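Long-range contacts in nicotinate phosphoribosyltransferase (Porphyromonas gingivalis, PDB 2IM5), which probably catalyses the ATP-assisted formation of nicotinate mononucleotide from nicotinate and 5-phosphoribosyl 1-diphosphate, a step in NAD biosynthesis: residues 3-7 and 126-130; 58-64 and 86-92. All blocks are in the same frame, centred on the assembly; numbering follows the deposited sequence.

Interaction 1: residues 3-7 and 126-130; sequences IIRSI and VISEL
The carboxylate of E129, gripped on one oxygen by the side chain of R133 and on the other by the backbone N of L173, is lined by I3, whose CG2 lies 3.5 Å from E129 OE2. The contact seats the first modelled residues of the chain on helix 120-134 in the NAPRTase N-terminal domain. E129 holds an extended side chain with CG anti to the backbone N (chi1 -178°), and it runs past I3 in the opposite direction. The aliphatic part of E129 thereby also borders the other end of I3, with I3 CD1 4.0 Å from E129 CG. One helical turn along from V126, L130 meets that same methyl, its CD2 standing 3.7 Å from I3 CD1. Helix 44-56 closes the neighbourhood: E53 accepts a hydrogen bond from the backbone N of I3, while F46 and V50 pack on L130. The bond leaving the I4 backbone runs beside V126 rather than at it, but the CG1 branch, set beside the backbone N (chi1 -59°), reaches V126. There the packing is tight, closer than ordinary van der Waals contact, with I4 CG1 3.4 Å from V126 CG2 and the I4 CD1 methyl resting against the same branch.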
ATOM      1  N   ILE A   3       4.152  -1.090  20.758  1.00 27.87           N
ATOM      2  CA  ILE A   3       4.155  -2.043  19.605  1.00 29.76           C
ATOM      3  C   ILE A   3       5.024  -1.559  18.443  1.00 30.84           C
ATOM      4  O   ILE A   3       5.815  -2.330  17.900  1.00 31.63           O
ATOM      5  CB  ILE A   3       2.725  -2.311  19.095  1.00 29.66           C
ATOM      6  CG1 ILE A   3       1.964  -3.164  20.116  1.00 30.09           C
ATOM      7  CG2 ILE A   3       2.766  -3.028  17.753  1.00 28.94           C
ATOM      8  CD1 ILE A   3       0.536  -3.498  19.709  1.00 26.74           C
ATOM      9  N   ILE A   4       4.877  -0.296  18.052  1.00 30.68           N
ATOM     10  CA  ILE A   4       5.692   0.244  16.964  1.00 30.48           C
ATOM     11  C   ILE A   4       6.975   0.789  17.596  1.00 30.61           C
ATOM     12  O   ILE A   4       6.937   1.745  18.369  1.00 29.92           O
ATOM     13  CB  ILE A   4       4.968   1.389  16.209  1.00 29.91           C
ATOM     14  CG1 ILE A   4       3.638   0.893  15.632  1.00 28.53           C
ATOM     15  CG2 ILE A   4       5.860   1.921  15.095  1.00 29.65           C
ATOM     16  CD1 ILE A   4       3.766  -0.224  14.593  1.00 26.99           C
ATOM     17  N   ARG A   5       8.108   0.176  17.265  1.00 30.65           N
ATOM     18  CA  ARG A   5       9.388   0.586  17.830  1.00 32.33           C
ATOM     19  C   ARG A   5      10.273   1.398  16.901  1.00 31.04           C
ATOM     20  O   ARG A   5      11.178   2.100  17.357  1.00 31.18           O
ATOM     21  CB  ARG A   5      10.168  -0.646  18.307  1.00 37.16           C
ATOM     22  CG  ARG A   5       9.507  -1.403  19.456  1.00 41.85           C
ATOM     23  CD  ARG A   5       9.125  -0.437  20.572  1.00 47.50           C
ATOM     24  NE  ARG A   5       8.712  -1.116  21.797  1.00 52.43           N
ATOM     25  CZ  ARG A   5       9.543  -1.766  22.604  1.00 54.84           C
ATOM     26  NH1 ARG A   5      10.840  -1.829  22.315  1.00 56.26           N
ATOM     27  NH2 ARG A   5       9.080  -2.351  23.703  1.00 56.18           N
ATOM     28  N   SER A   6      10.029   1.298  15.601  1.00 29.17           N
ATOM     29  CA  SER A   6      10.832   2.040  14.637  1.00 28.27           C
ATOM     30  C   SER A   6      10.012   2.970  13.756  1.00 27.22           C
ATOM     31  O   SER A   6       8.923   2.619  13.294  1.00 27.36           O
ATOM     32  CB  SER A   6      11.606   1.077  13.740  1.00 27.80           C
ATOM     33  OG  SER A   6      12.202   1.789  12.663  1.00 27.53           O
ATOM     34  N   ILE A   7      10.547   4.154  13.501  1.00 26.12           N
ATOM     35  CA  ILE A   7       9.843   5.096  12.654  1.00 25.26           C
ATOM     36  C   ILE A   7       9.852   4.574  11.212  1.00 23.40           C
ATOM     37  O   ILE A   7       9.116   5.065  10.366  1.00 22.35           O
ATOM     38  CB  ILE A   7      10.485   6.504  12.756  1.00 26.17           C
ATOM     39  CG1 ILE A   7       9.442   7.568  12.419  1.00 27.56           C
ATOM     40  CG2 ILE A   7      11.679   6.618  11.824  1.00 25.30           C
ATOM     41  CD1 ILE A   7       9.820   8.958  12.902  1.00 28.38           C
ATOM     42  N   VAL A 126      -0.899  -1.822  14.227  1.00 21.15           N
ATOM     43  CA  VAL A 126      -1.118  -1.776  15.666  1.00 22.98           C
ATOM     44  C   VAL A 126      -2.451  -2.421  16.026  1.00 23.54           C
ATOM     45  O   VAL A 126      -2.526  -3.223  16.957  1.00 23.67           O
ATOM     46  CB  VAL A 126      -1.106  -0.328  16.185  1.00 23.94           C
ATOM     47  CG1 VAL A 126      -1.737  -0.253  17.581  1.00 26.07           C
ATOM     48  CG2 VAL A 126       0.323   0.177  16.243  1.00 23.59           C
ATOM     49  N   ILE A 127      -3.500  -2.070  15.291  1.00 23.32           N
ATOM     50  CA  ILE A 127      -4.819  -2.636  15.548  1.00 23.89           C
ATOM     51  C   ILE A 127      -4.786  -4.147  15.374  1.00 24.97           C
ATOM     52  O   ILE A 127      -5.333  -4.889  16.189  1.00 26.74           O
ATOM     53  CB  ILE A 127      -5.878  -2.028  14.603  1.00 23.67           C
ATOM     54  CG1 ILE A 127      -6.141  -0.578  15.012  1.00 23.91           C
ATOM     55  CG2 ILE A 127      -7.156  -2.852  14.627  1.00 19.28           C
ATOM     56  CD1 ILE A 127      -7.097   0.139  14.101  1.00 27.46           C
ATOM     57  N   SER A 128      -4.133  -4.601  14.313  1.00 23.99           N
ATOM     58  CA  SER A 128      -4.045  -6.025  14.044  1.00 25.50           C
ATOM     59  C   SER A 128      -3.328  -6.763  15.176  1.00 25.61           C
ATOM     60  O   SER A 128      -3.849  -7.736  15.713  1.00 26.27           O
ATOM     61  CB  SER A 128      -3.318  -6.263  12.716  1.00 25.70           C
ATOM     62  OG  SER A 128      -3.263  -7.646  12.415  1.00 30.89           O
ATOM     63  N   GLU A 129      -2.142  -6.293  15.552  1.00 25.95           N
ATOM     64  CA  GLU A 129      -1.387  -6.944  16.613  1.00 26.40           C
ATOM     65  C   GLU A 129      -2.130  -6.893  17.952  1.00 26.95           C
ATOM     66  O   GLU A 129      -2.189  -7.896  18.663  1.00 26.08           O
ATOM     67  CB  GLU A 129       0.014  -6.320  16.746  1.00 25.65           C
ATOM     68  CG  GLU A 129       0.874  -6.996  17.805  1.00 25.79           C
ATOM     69  CD  GLU A 129       2.371  -6.812  17.583  1.00 30.04           C
ATOM     70  OE1 GLU A 129       3.154  -7.200  18.484  1.00 27.05           O
ATOM     71  OE2 GLU A 129       2.769  -6.290  16.514  1.00 31.06           O
ATOM     72  N   LEU A 130      -2.691  -5.733  18.290  1.00 25.89           N
ATOM     73  CA  LEU A 130      -3.440  -5.573  19.535  1.00 26.00           C
ATOM     74  C   LEU A 130      -4.616  -6.527  19.580  1.00 25.46           C
ATOM     75  O   LEU A 130      -4.915  -7.091  20.621  1.00 25.13           O
ATOM     76  CB  LEU A 130      -3.996  -4.156  19.678  1.00 25.14           C
ATOM     77  CG  LEU A 130      -3.130  -3.025  20.217  1.00 26.48           C
ATOM     78  CD1 LEU A 130      -3.982  -1.757  20.284  1.00 27.14           C
ATOM     79  CD2 LEU A 130      -2.598  -3.378  21.606  1.00 25.28           C
TER

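Interaction 2: residues 58-64 and 86-92; sequences AALSLTR and DGFRFDP
R89 lays one face of its guanidinium over S61, whose CB stands 3.2 Å from R89 NH2 and is offset toward the rim of the group. The aliphatic run of R89 passes the backbone of 58-64, bringing R89 CD within 3.3 Å of L60 O. At one end of the contact, A58 CB packs on the P92 ring, 3.9 Å from P92 CG; at the other, L62 CD2 lies 3.7 Å from D86 CA. R64 turns back through bends at chi2 and chi3 to give a long salt bridge to D86, with guanidinium and carboxylate planes 81° apart.

Between the backbones, three waters do the pairing: one links L60 O with F90 N, a second L62 N with F88 O, a third L62 O with D86 O. F88 O also accepts R89 NH1 at 2.6 Å; the oxygen lies near the guanidinium plane, while the donor stands above the carbonyl plane, so the bond constrains the turn of the group without using a lone pair. L60 CD1 touches F90 CE2, and the edge of F88 meets a face of F90, T-shaped, with F88 CE2 over the ring centre; the ring of W119 also meets F90. The two segments run nearly antiparallel (168°), a water-mediated pairing that closes the base of the excursion formed by helices 64-73 and 79-87 in the NAPRTase N-terminal domain.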
ATOM      1  N   ALA A  58       4.399   8.830  19.654  1.00 22.99           N
ATOM      2  CA  ALA A  58       4.968  10.175  19.703  1.00 23.54           C
ATOM      3  C   ALA A  58       6.434  10.148  20.130  1.00 24.04           C
ATOM      4  O   ALA A  58       7.159  11.120  19.933  1.00 25.54           O
ATOM      5  CB  ALA A  58       4.162  11.058  20.659  1.00 23.00           C
ATOM      6  N   ALA A  59       6.868   9.033  20.703  1.00 23.06           N
ATOM      7  CA  ALA A  59       8.248   8.903  21.157  1.00 25.24           C
ATOM      8  C   ALA A  59       9.204   8.407  20.062  1.00 25.74           C
ATOM      9  O   ALA A  59      10.418   8.446  20.231  1.00 25.61           O
ATOM     10  CB  ALA A  59       8.310   7.967  22.366  1.00 24.78           C
ATOM     11  N   LEU A  60       8.660   7.947  18.944  1.00 27.10           N
ATOM     12  CA  LEU A  60       9.489   7.453  17.850  1.00 27.53           C
ATOM     13  C   LEU A  60      10.333   8.550  17.205  1.00 27.91           C
ATOM     14  O   LEU A  60       9.891   9.691  17.053  1.00 27.04           O
ATOM     15  CB  LEU A  60       8.616   6.804  16.775  1.00 27.78           C
ATOM     16  CG  LEU A  60       7.781   5.584  17.176  1.00 29.70           C
ATOM     17  CD1 LEU A  60       6.815   5.243  16.065  1.00 28.00           C
ATOM     18  CD2 LEU A  60       8.696   4.409  17.483  1.00 30.04           C
ATOM     19  N   SER A  61      11.560   8.202  16.837  1.00 27.46           N
ATOM     20  CA  SER A  61      12.442   9.145  16.169  1.00 29.23           C
ATOM     21  C   SER A  61      13.471   8.365  15.366  1.00 28.32           C
ATOM     22  O   SER A  61      13.913   7.290  15.771  1.00 28.59           O
ATOM     23  CB  SER A  61      13.137  10.076  17.169  1.00 30.35           C
ATOM     24  OG  SER A  61      14.050   9.372  17.977  1.00 36.24           O
ATOM     25  N   LEU A  62      13.830   8.913  14.216  1.00 26.10           N
ATOM     26  CA  LEU A  62      14.788   8.289  13.316  1.00 24.74           C
ATOM     27  C   LEU A  62      16.142   8.137  14.001  1.00 23.15           C
ATOM     28  O   LEU A  62      16.666   9.100  14.564  1.00 22.52           O
ATOM     29  CB  LEU A  62      14.931   9.158  12.062  1.00 22.82           C
ATOM     30  CG  LEU A  62      15.682   8.580  10.866  1.00 23.40           C
ATOM     31  CD1 LEU A  62      14.871   7.434  10.252  1.00 19.99           C
ATOM     32  CD2 LEU A  62      15.920   9.695   9.846  1.00 21.05           C
ATOM     33  N   THR A  63      16.707   6.935  13.970  1.00 22.90           N
ATOM     34  CA  THR A  63      18.015   6.729  14.582  1.00 24.23           C
ATOM     35  C   THR A  63      19.079   7.118  13.563  1.00 24.72           C
ATOM     36  O   THR A  63      18.775   7.349  12.389  1.00 23.57           O
ATOM     37  CB  THR A  63      18.252   5.255  14.986  1.00 23.91           C
ATOM     38  OG1 THR A  63      18.384   4.454  13.809  1.00 24.88           O
ATOM     39  CG2 THR A  63      17.097   4.728  15.822  1.00 23.10           C
ATOM     40  N   ARG A  64      20.326   7.189  14.010  1.00 26.54           N
ATOM     41  CA  ARG A  64      21.426   7.537  13.121  1.00 29.48           C
ATOM     42  C   ARG A  64      21.622   6.457  12.049  1.00 28.26           C
ATOM     43  O   ARG A  64      21.843   6.768  10.881  1.00 28.28           O
ATOM     44  CB  ARG A  64      22.711   7.725  13.931  1.00 33.99           C
ATOM     45  CG  ARG A  64      23.834   8.423  13.172  1.00 42.86           C
ATOM     46  CD  ARG A  64      23.329   9.682  12.452  1.00 49.24           C
ATOM     47  NE  ARG A  64      22.359  10.428  13.257  1.00 53.28           N
ATOM     48  CZ  ARG A  64      21.771  11.560  12.873  1.00 55.67           C
ATOM     49  NH1 ARG A  64      22.050  12.095  11.687  1.00 56.13           N
ATOM     50  NH2 ARG A  64      20.891  12.155  13.673  1.00 56.26           N
ATOM     51  N   ASP A  86      14.025  13.079   9.944  1.00 20.00           N
ATOM     52  CA  ASP A  86      14.936  13.091  11.077  1.00 22.53           C
ATOM     53  C   ASP A  86      14.385  13.915  12.240  1.00 23.47           C
ATOM     54  O   ASP A  86      14.597  13.577  13.402  1.00 24.37           O
ATOM     55  CB  ASP A  86      16.306  13.627  10.640  1.00 24.00           C
ATOM     56  CG  ASP A  86      17.404  13.334  11.659  1.00 25.83           C
ATOM     57  OD1 ASP A  86      17.341  12.276  12.322  1.00 27.49           O
ATOM     58  OD2 ASP A  86      18.342  14.154  11.788  1.00 26.37           O
ATOM     59  N   GLY A  87      13.665  14.986  11.929  1.00 25.07           N
ATOM     60  CA  GLY A  87      13.100  15.810  12.986  1.00 25.82           C
ATOM     61  C   GLY A  87      11.616  15.575  13.207  1.00 26.50           C
ATOM     62  O   GLY A  87      10.999  16.221  14.056  1.00 26.62           O
ATOM     63  N   PHE A  88      11.045  14.637  12.458  1.00 26.43           N
ATOM     64  CA  PHE A  88       9.621  14.333  12.547  1.00 25.67           C
ATOM     65  C   PHE A  88       9.185  13.630  13.821  1.00 27.22           C
ATOM     66  O   PHE A  88       9.881  12.749  14.331  1.00 28.33           O
ATOM     67  CB  PHE A  88       9.202  13.465  11.353  1.00 25.65           C
ATOM     68  CG  PHE A  88       7.741  13.087  11.351  1.00 23.26           C
ATOM     69  CD1 PHE A  88       6.779  13.971  10.874  1.00 21.52           C
ATOM     70  CD2 PHE A  88       7.332  11.842  11.825  1.00 23.33           C
ATOM     71  CE1 PHE A  88       5.423  13.623  10.860  1.00 22.23           C
ATOM     72  CE2 PHE A  88       5.978  11.480  11.817  1.00 23.27           C
ATOM     73  CZ  PHE A  88       5.023  12.375  11.330  1.00 22.07           C
ATOM     74  N   ARG A  89       8.014  14.019  14.317  1.00 26.16           N
ATOM     75  CA  ARG A  89       7.425  13.404  15.497  1.00 26.38           C
ATOM     76  C   ARG A  89       5.938  13.253  15.251  1.00 24.68           C
ATOM     77  O   ARG A  89       5.279  14.212  14.852  1.00 23.50           O
ATOM     78  CB  ARG A  89       7.641  14.266  16.741  1.00 29.81           C
ATOM     79  CG  ARG A  89       9.066  14.273  17.248  1.00 34.36           C
ATOM     80  CD  ARG A  89       9.513  12.890  17.716  1.00 38.60           C
ATOM     81  NE  ARG A  89      10.897  12.914  18.181  1.00 43.91           N
ATOM     82  CZ  ARG A  89      11.950  13.112  17.391  1.00 45.24           C
ATOM     83  NH1 ARG A  89      11.782  13.295  16.088  1.00 46.41           N
ATOM     84  NH2 ARG A  89      13.172  13.147  17.906  1.00 48.26           N
ATOM     85  N   PHE A  90       5.417  12.045  15.459  1.00 23.21           N
ATOM     86  CA  PHE A  90       3.990  11.799  15.286  1.00 23.80           C
ATOM     87  C   PHE A  90       3.220  12.675  16.287  1.00 24.02           C
ATOM     88  O   PHE A  90       3.646  12.846  17.435  1.00 24.10           O
ATOM     89  CB  PHE A  90       3.673  10.324  15.541  1.00 22.03           C
ATOM     90  CG  PHE A  90       3.997   9.423  14.380  1.00 23.75           C
ATOM     91  CD1 PHE A  90       3.119   9.315  13.300  1.00 23.05           C
ATOM     92  CD2 PHE A  90       5.181   8.687  14.358  1.00 20.45           C
ATOM     93  CE1 PHE A  90       3.417   8.486  12.215  1.00 22.63           C
ATOM     94  CE2 PHE A  90       5.484   7.857  13.278  1.00 21.65           C
ATOM     95  CZ  PHE A  90       4.603   7.755  12.206  1.00 20.12           C
ATOM     96  N   ASP A  91       2.110  13.253  15.841  1.00 22.90           N
ATOM     97  CA  ASP A  91       1.284  14.088  16.712  1.00 21.84           C
ATOM     98  C   ASP A  91      -0.048  13.389  16.932  1.00 20.43           C
ATOM     99  O   ASP A  91      -0.942  13.446  16.085  1.00 19.91           O
ATOM    100  CB  ASP A  91       1.046  15.460  16.092  1.00 23.91           C
ATOM    101  CG  ASP A  91       0.099  16.316  16.924  1.00 27.34           C
ATOM    102  OD1 ASP A  91      -0.219  15.923  18.065  1.00 27.02           O
ATOM    103  OD2 ASP A  91      -0.327  17.384  16.438  1.00 28.81           O
ATOM    104  N   PRO A  92      -0.196  12.724  18.089  1.00 20.02           N
ATOM    105  CA  PRO A  92      -1.398  11.981  18.476  1.00 20.27           C
ATOM    106  C   PRO A  92      -2.716  12.732  18.371  1.00 21.45           C
ATOM    107  O   PRO A  92      -3.749  12.117  18.152  1.00 22.14           O
ATOM    108  CB  PRO A  92      -1.101  11.561  19.913  1.00 19.17           C
ATOM    109  CG  PRO A  92       0.377  11.466  19.943  1.00 20.16           C
ATOM    110  CD  PRO A  92       0.795  12.698  19.176  1.00 20.02           C
TER
HETATM  111  O   HOH W   1       7.474  10.473  16.863  1.00 31.29           O
HETATM  112  O   HOH W   2      12.281  11.134  13.669  1.00 20.59           O
HETATM  113  O   HOH W   3      15.753  11.674  15.064  1.00 31.90           O

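How the interactions relate
The two contacts have centres 15 Å apart, and interaction 2 is nested within the chain loop closed by interaction 1. They meet where segment 3-7 runs alongside 58-64: L60 CD2 rests 3.3 Å from I4 O and 3.4 Å from R5 O, and further on I7 CG2 lies 3.7 Å from L62 CD1. The two leucines thus join both contacts, since each also packs on 86-92. Helix 44-56, which leads into 58-64, packs on V126 and L130 and holds the backbone N of I3 through E53, and S6 OG is hydrogen-bonded to E66 on helix 64-73. Neither contact includes H213, the predicted autophosphorylation site, which is unmodified here.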